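Local coordinates for kinesin-like protein KAR3 (Saccharomyces cerevisiae, PDB 1F9V) that is a kinesin-related motor whose nucleotide-binding domain probably hydrolyses ATP to drive movement along microtubules, at residues A[19-31]-A[36-48]. The protein carries 2 engineered substitutions. Numbering follows the deposited sequence.
Sequences ENSDTSLINVNEF and GVQSMEVTKIQNT
The axes of strands 24-28 and 38-44 run antiparallel at 169° and approach to 4.7 Å, and L25 with T43 and N27 with E41 are hydrogen-bonded pairs. They form a beta hairpin at the surface of the kinesin motor domain. Strand 51-56 continues this small sheet beyond 38-44. One face of the hairpin carries I26, V28, M40 and V42. I26 CG2 meets M40 CE at 3.9 Å, the two side chains side by side. I11 of strand 4-11 touches I26 and V28, and helix 325-338 covers V42. On the other face a water links L25 O to T43 OG1. Past V28, side-chain bonds join the backbone ones. Q38 has CG anti to its N (chi1 -166°) and an extended chain, which carries NE2 to N29 O at 2.7 Å. NE2 approaches nearly along the C=O axis of N29, and the oxygen lies in the amide plane of Q38. OE1 of Q38 accepts from I59 N, so the amide's oxygen and nitrogen are both bonded, which fixes its rotation. With a leucine here, N29 O and I59 N would probably be left without these partners. The F31 ring lies at this end, with K58 in cation-pi contact. V37 O sits over one face, 3.7 Å from CD2, and CZ lies 3.4 Å from G36 C. N29 also binds S39 twice: its backbone N donates to S39 O, and ND2 donates to S39 OG at 2.8 Å, with the oxygen 18° out of the amide plane.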
loop_
_atom_site.group_PDB
_atom_site.type_symbol
_atom_site.label_atom_id
_atom_site.label_comp_id
_atom_site.label_asym_id
_atom_site.label_seq_id
_atom_site.Cartn_x
_atom_site.Cartn_y
_atom_site.Cartn_z
ATOM N N GLU A 19 -22.484 1.418 -13.940
ATOM C CA GLU A 19 -21.737 0.168 -13.999
ATOM C C GLU A 19 -22.695 -1.004 -13.825
ATOM O O GLU A 19 -23.844 -0.821 -13.425
ATOM C CB GLU A 19 -20.679 0.123 -12.889
ATOM C CG GLU A 19 -19.363 0.776 -13.263
ATOM C CD GLU A 19 -18.411 0.893 -12.093
ATOM O OE1 GLU A 19 -17.440 1.668 -12.210
ATOM O OE2 GLU A 19 -18.626 0.218 -11.062
ATOM N N ASN A 20 -22.225 -2.208 -14.133
ATOM C CA ASN A 20 -23.044 -3.402 -13.974
ATOM C C ASN A 20 -22.169 -4.642 -13.993
ATOM O O ASN A 20 -21.010 -4.589 -14.402
ATOM C CB ASN A 20 -24.102 -3.486 -15.080
ATOM C CG ASN A 20 -23.509 -3.813 -16.434
ATOM O OD1 ASN A 20 -22.939 -4.890 -16.637
ATOM N ND2 ASN A 20 -23.639 -2.882 -17.373
ATOM N N SER A 21 -22.729 -5.759 -13.542
ATOM C CA SER A 21 -22.004 -7.022 -13.511
ATOM C C SER A 21 -22.726 -8.044 -14.396
ATOM O O SER A 21 -22.761 -9.242 -14.096
ATOM C CB SER A 21 -21.917 -7.533 -12.071
ATOM O OG SER A 21 -21.161 -8.725 -12.002
ATOM N N ASP A 22 -23.292 -7.551 -15.493
ATOM C CA ASP A 22 -24.045 -8.376 -16.440
ATOM C C ASP A 22 -23.267 -9.506 -17.112
ATOM O O ASP A 22 -23.847 -10.537 -17.458
ATOM C CB ASP A 22 -24.625 -7.500 -17.555
ATOM C CG ASP A 22 -25.718 -6.570 -17.073
ATOM O OD1 ASP A 22 -26.197 -6.718 -15.927
ATOM O OD2 ASP A 22 -26.099 -5.683 -17.863
ATOM N N THR A 23 -21.965 -9.315 -17.312
ATOM C CA THR A 23 -21.168 -10.319 -18.006
ATOM C C THR A 23 -20.036 -10.970 -17.220
ATOM O O THR A 23 -19.105 -11.521 -17.807
ATOM C CB THR A 23 -20.593 -9.730 -19.308
ATOM O OG1 THR A 23 -19.912 -8.503 -19.018
ATOM C CG2 THR A 23 -21.716 -9.438 -20.298
ATOM N N SER A 24 -20.111 -10.914 -15.897
ATOM C CA SER A 24 -19.089 -11.538 -15.066
ATOM C C SER A 24 -19.626 -11.767 -13.664
ATOM O O SER A 24 -20.666 -11.220 -13.284
ATOM C CB SER A 24 -17.820 -10.672 -15.006
ATOM O OG SER A 24 -18.094 -9.374 -14.520
ATOM N N LEU A 25 -18.914 -12.585 -12.901
ATOM C CA LEU A 25 -19.312 -12.892 -11.544
ATOM C C LEU A 25 -18.111 -12.919 -10.608
ATOM O O LEU A 25 -17.118 -13.596 -10.863
ATOM C CB LEU A 25 -20.014 -14.248 -11.500
ATOM C CG LEU A 25 -20.235 -14.838 -10.108
ATOM C CD1 LEU A 25 -21.282 -14.011 -9.376
ATOM C CD2 LEU A 25 -20.666 -16.296 -10.221
ATOM N N ILE A 26 -18.207 -12.166 -9.527
ATOM C CA ILE A 26 -17.150 -12.149 -8.536
ATOM C C ILE A 26 -17.842 -12.598 -7.268
ATOM O O ILE A 26 -18.729 -11.915 -6.761
ATOM C CB ILE A 26 -16.565 -10.735 -8.337
ATOM C CG1 ILE A 26 -15.764 -10.333 -9.577
ATOM C CG2 ILE A 26 -15.665 -10.715 -7.111
ATOM C CD1 ILE A 26 -15.359 -8.871 -9.608
ATOM N N ASN A 27 -17.460 -13.764 -6.773
ATOM C CA ASN A 27 -18.060 -14.298 -5.564
ATOM C C ASN A 27 -17.031 -14.404 -4.448
ATOM O O ASN A 27 -16.014 -15.084 -4.592
ATOM C CB ASN A 27 -18.655 -15.680 -5.842
ATOM C CG ASN A 27 -19.098 -16.386 -4.572
ATOM O OD1 ASN A 27 -19.810 -15.815 -3.745
ATOM N ND2 ASN A 27 -18.676 -17.636 -4.412
ATOM N N VAL A 28 -17.303 -13.739 -3.331
ATOM C CA VAL A 28 -16.394 -13.775 -2.194
ATOM C C VAL A 28 -16.953 -14.684 -1.110
ATOM O O VAL A 28 -18.092 -14.516 -0.680
ATOM C CB VAL A 28 -16.187 -12.367 -1.591
ATOM C CG1 VAL A 28 -15.265 -12.452 -0.386
ATOM C CG2 VAL A 28 -15.621 -11.421 -2.643
ATOM N N ASN A 29 -16.154 -15.644 -0.667
ATOM C CA ASN A 29 -16.589 -16.553 0.378
ATOM C C ASN A 29 -16.308 -15.957 1.746
ATOM O O ASN A 29 -15.522 -15.018 1.883
ATOM C CB ASN A 29 -15.873 -17.894 0.235
ATOM C CG ASN A 29 -16.185 -18.571 -1.080
ATOM O OD1 ASN A 29 -17.355 -18.791 -1.417
ATOM N ND2 ASN A 29 -15.140 -18.903 -1.839
ATOM N N GLU A 30 -16.965 -16.498 2.763
ATOM C CA GLU A 30 -16.780 -16.019 4.122
ATOM C C GLU A 30 -15.390 -16.430 4.605
ATOM O O GLU A 30 -14.887 -17.490 4.234
ATOM C CB GLU A 30 -17.868 -16.605 5.033
ATOM C CG GLU A 30 -18.541 -17.874 4.482
ATOM C CD GLU A 30 -19.578 -17.609 3.379
ATOM O OE1 GLU A 30 -19.430 -18.179 2.271
ATOM O OE2 GLU A 30 -20.544 -16.843 3.619
ATOM N N PHE A 31 -14.760 -15.580 5.411
ATOM C CA PHE A 31 -13.429 -15.873 5.941
ATOM C C PHE A 31 -13.448 -17.227 6.648
ATOM O O PHE A 31 -14.358 -17.514 7.433
ATOM C CB PHE A 31 -12.997 -14.779 6.925
ATOM C CG PHE A 31 -11.618 -14.978 7.486
ATOM C CD1 PHE A 31 -11.439 -15.587 8.721
ATOM C CD2 PHE A 31 -10.499 -14.560 6.779
ATOM C CE1 PHE A 31 -10.162 -15.779 9.247
ATOM C CE2 PHE A 31 -9.219 -14.746 7.294
ATOM C CZ PHE A 31 -9.048 -15.355 8.529
ATOM N N GLY A 36 -7.555 -19.685 8.292
ATOM C CA GLY A 36 -6.951 -18.365 8.351
ATOM C C GLY A 36 -6.868 -17.579 7.052
ATOM O O GLY A 36 -6.101 -16.617 6.965
ATOM N N VAL A 37 -7.633 -17.978 6.038
ATOM C CA VAL A 37 -7.637 -17.257 4.768
ATOM C C VAL A 37 -9.068 -17.096 4.271
ATOM O O VAL A 37 -9.997 -17.688 4.822
ATOM C CB VAL A 37 -6.812 -17.984 3.665
ATOM C CG1 VAL A 37 -5.377 -18.173 4.131
ATOM C CG2 VAL A 37 -7.445 -19.332 3.324
ATOM N N GLN A 38 -9.235 -16.281 3.238
ATOM C CA GLN A 38 -10.536 -16.036 2.633
ATOM C C GLN A 38 -10.389 -16.256 1.134
ATOM O O GLN A 38 -9.389 -15.852 0.538
ATOM C CB GLN A 38 -10.996 -14.604 2.908
ATOM C CG GLN A 38 -12.465 -14.389 2.612
ATOM C CD GLN A 38 -12.991 -13.114 3.212
ATOM O OE1 GLN A 38 -12.258 -12.379 3.875
ATOM N NE2 GLN A 38 -14.271 -12.840 2.987
ATOM N N SER A 39 -11.383 -16.887 0.518
ATOM C CA SER A 39 -11.310 -17.164 -0.906
ATOM C C SER A 39 -12.377 -16.460 -1.728
ATOM O O SER A 39 -13.386 -15.986 -1.205
ATOM C CB SER A 39 -11.399 -18.671 -1.151
ATOM O OG SER A 39 -12.642 -19.165 -0.693
ATOM N N MET A 40 -12.122 -16.384 -3.031
ATOM C CA MET A 40 -13.045 -15.762 -3.964
ATOM C C MET A 40 -12.920 -16.447 -5.320
ATOM O O MET A 40 -11.909 -17.095 -5.615
ATOM C CB MET A 40 -12.745 -14.261 -4.094
ATOM C CG MET A 40 -11.404 -13.941 -4.742
ATOM S SD MET A 40 -10.983 -12.183 -4.642
ATOM C CE MET A 40 -12.102 -11.505 -5.876
ATOM N N GLU A 41 -13.963 -16.308 -6.134
ATOM C CA GLU A 41 -13.998 -16.902 -7.464
ATOM C C GLU A 41 -14.450 -15.860 -8.465
ATOM O O GLU A 41 -15.391 -15.113 -8.213
ATOM C CB GLU A 41 -14.959 -18.091 -7.502
ATOM C CG GLU A 41 -14.448 -19.313 -6.771
ATOM C CD GLU A 41 -15.525 -20.362 -6.576
ATOM O OE1 GLU A 41 -16.589 -20.244 -7.218
ATOM O OE2 GLU A 41 -15.310 -21.305 -5.782
ATOM N N VAL A 42 -13.765 -15.811 -9.600
ATOM C CA VAL A 42 -14.089 -14.856 -10.646
ATOM C C VAL A 42 -14.371 -15.626 -11.923
ATOM O O VAL A 42 -13.579 -16.471 -12.335
ATOM C CB VAL A 42 -12.911 -13.872 -10.898
ATOM C CG1 VAL A 42 -13.248 -12.927 -12.042
ATOM C CG2 VAL A 42 -12.612 -13.085 -9.629
ATOM N N THR A 43 -15.502 -15.326 -12.549
ATOM C CA THR A 43 -15.887 -15.996 -13.782
ATOM C C THR A 43 -16.357 -15.001 -14.836
ATOM O O THR A 43 -17.085 -14.058 -14.528
ATOM C CB THR A 43 -17.031 -16.991 -13.535
ATOM O OG1 THR A 43 -16.711 -17.825 -12.419
ATOM C CG2 THR A 43 -17.247 -17.856 -14.761
ATOM N N LYS A 44 -15.931 -15.210 -16.078
ATOM C CA LYS A 44 -16.340 -14.356 -17.187
ATOM C C LYS A 44 -17.461 -15.105 -17.906
ATOM O O LYS A 44 -17.344 -16.306 -18.157
ATOM C CB LYS A 44 -15.167 -14.106 -18.139
ATOM C CG LYS A 44 -14.165 -13.081 -17.606
ATOM C CD LYS A 44 -12.976 -12.912 -18.547
ATOM C CE LYS A 44 -13.428 -12.580 -19.966
ATOM N NZ LYS A 44 -13.109 -11.182 -20.368
ATOM N N ILE A 45 -18.539 -14.395 -18.227
ATOM C CA ILE A 45 -19.698 -14.996 -18.882
ATOM C C ILE A 45 -19.397 -15.697 -20.209
ATOM O O ILE A 45 -20.062 -16.672 -20.557
ATOM C CB ILE A 45 -20.820 -13.937 -19.096
ATOM C CG1 ILE A 45 -22.169 -14.635 -19.269
ATOM C CG2 ILE A 45 -20.515 -13.075 -20.304
ATOM C CD1 ILE A 45 -23.338 -13.682 -19.396
ATOM N N GLN A 46 -18.394 -15.219 -20.939
ATOM C CA GLN A 46 -18.031 -15.816 -22.223
ATOM C C GLN A 46 -17.602 -17.276 -22.093
ATOM O O GLN A 46 -17.628 -18.022 -23.066
ATOM C CB GLN A 46 -16.905 -15.015 -22.878
ATOM C CG GLN A 46 -15.537 -15.261 -22.260
ATOM C CD GLN A 46 -14.440 -14.453 -22.927
ATOM O OE1 GLN A 46 -13.342 -14.960 -23.174
ATOM N NE2 GLN A 46 -14.730 -13.189 -23.221
ATOM N N ASN A 47 -17.187 -17.669 -20.894
ATOM C CA ASN A 47 -16.759 -19.036 -20.632
ATOM C C ASN A 47 -16.878 -19.326 -19.141
ATOM O O ASN A 47 -15.885 -19.319 -18.409
ATOM C CB ASN A 47 -15.313 -19.241 -21.081
ATOM C CG ASN A 47 -14.858 -20.674 -20.909
ATOM O OD1 ASN A 47 -15.673 -21.605 -20.930
ATOM N ND2 ASN A 47 -13.551 -20.864 -20.736
ATOM N N THR A 48 -18.101 -19.593 -18.702
ATOM C CA THR A 48 -18.361 -19.851 -17.296
ATOM C C THR A 48 -17.791 -21.162 -16.770
ATOM O O THR A 48 -17.882 -21.442 -15.573
ATOM C CB THR A 48 -19.873 -19.781 -17.006
ATOM O OG1 THR A 48 -20.580 -20.645 -17.905
ATOM C CG2 THR A 48 -20.373 -18.353 -17.197
HETATM O O HOH W 1 -17.183 -16.644 -9.963
HETATM O O HOH W 2 -13.022 -18.332 2.231
#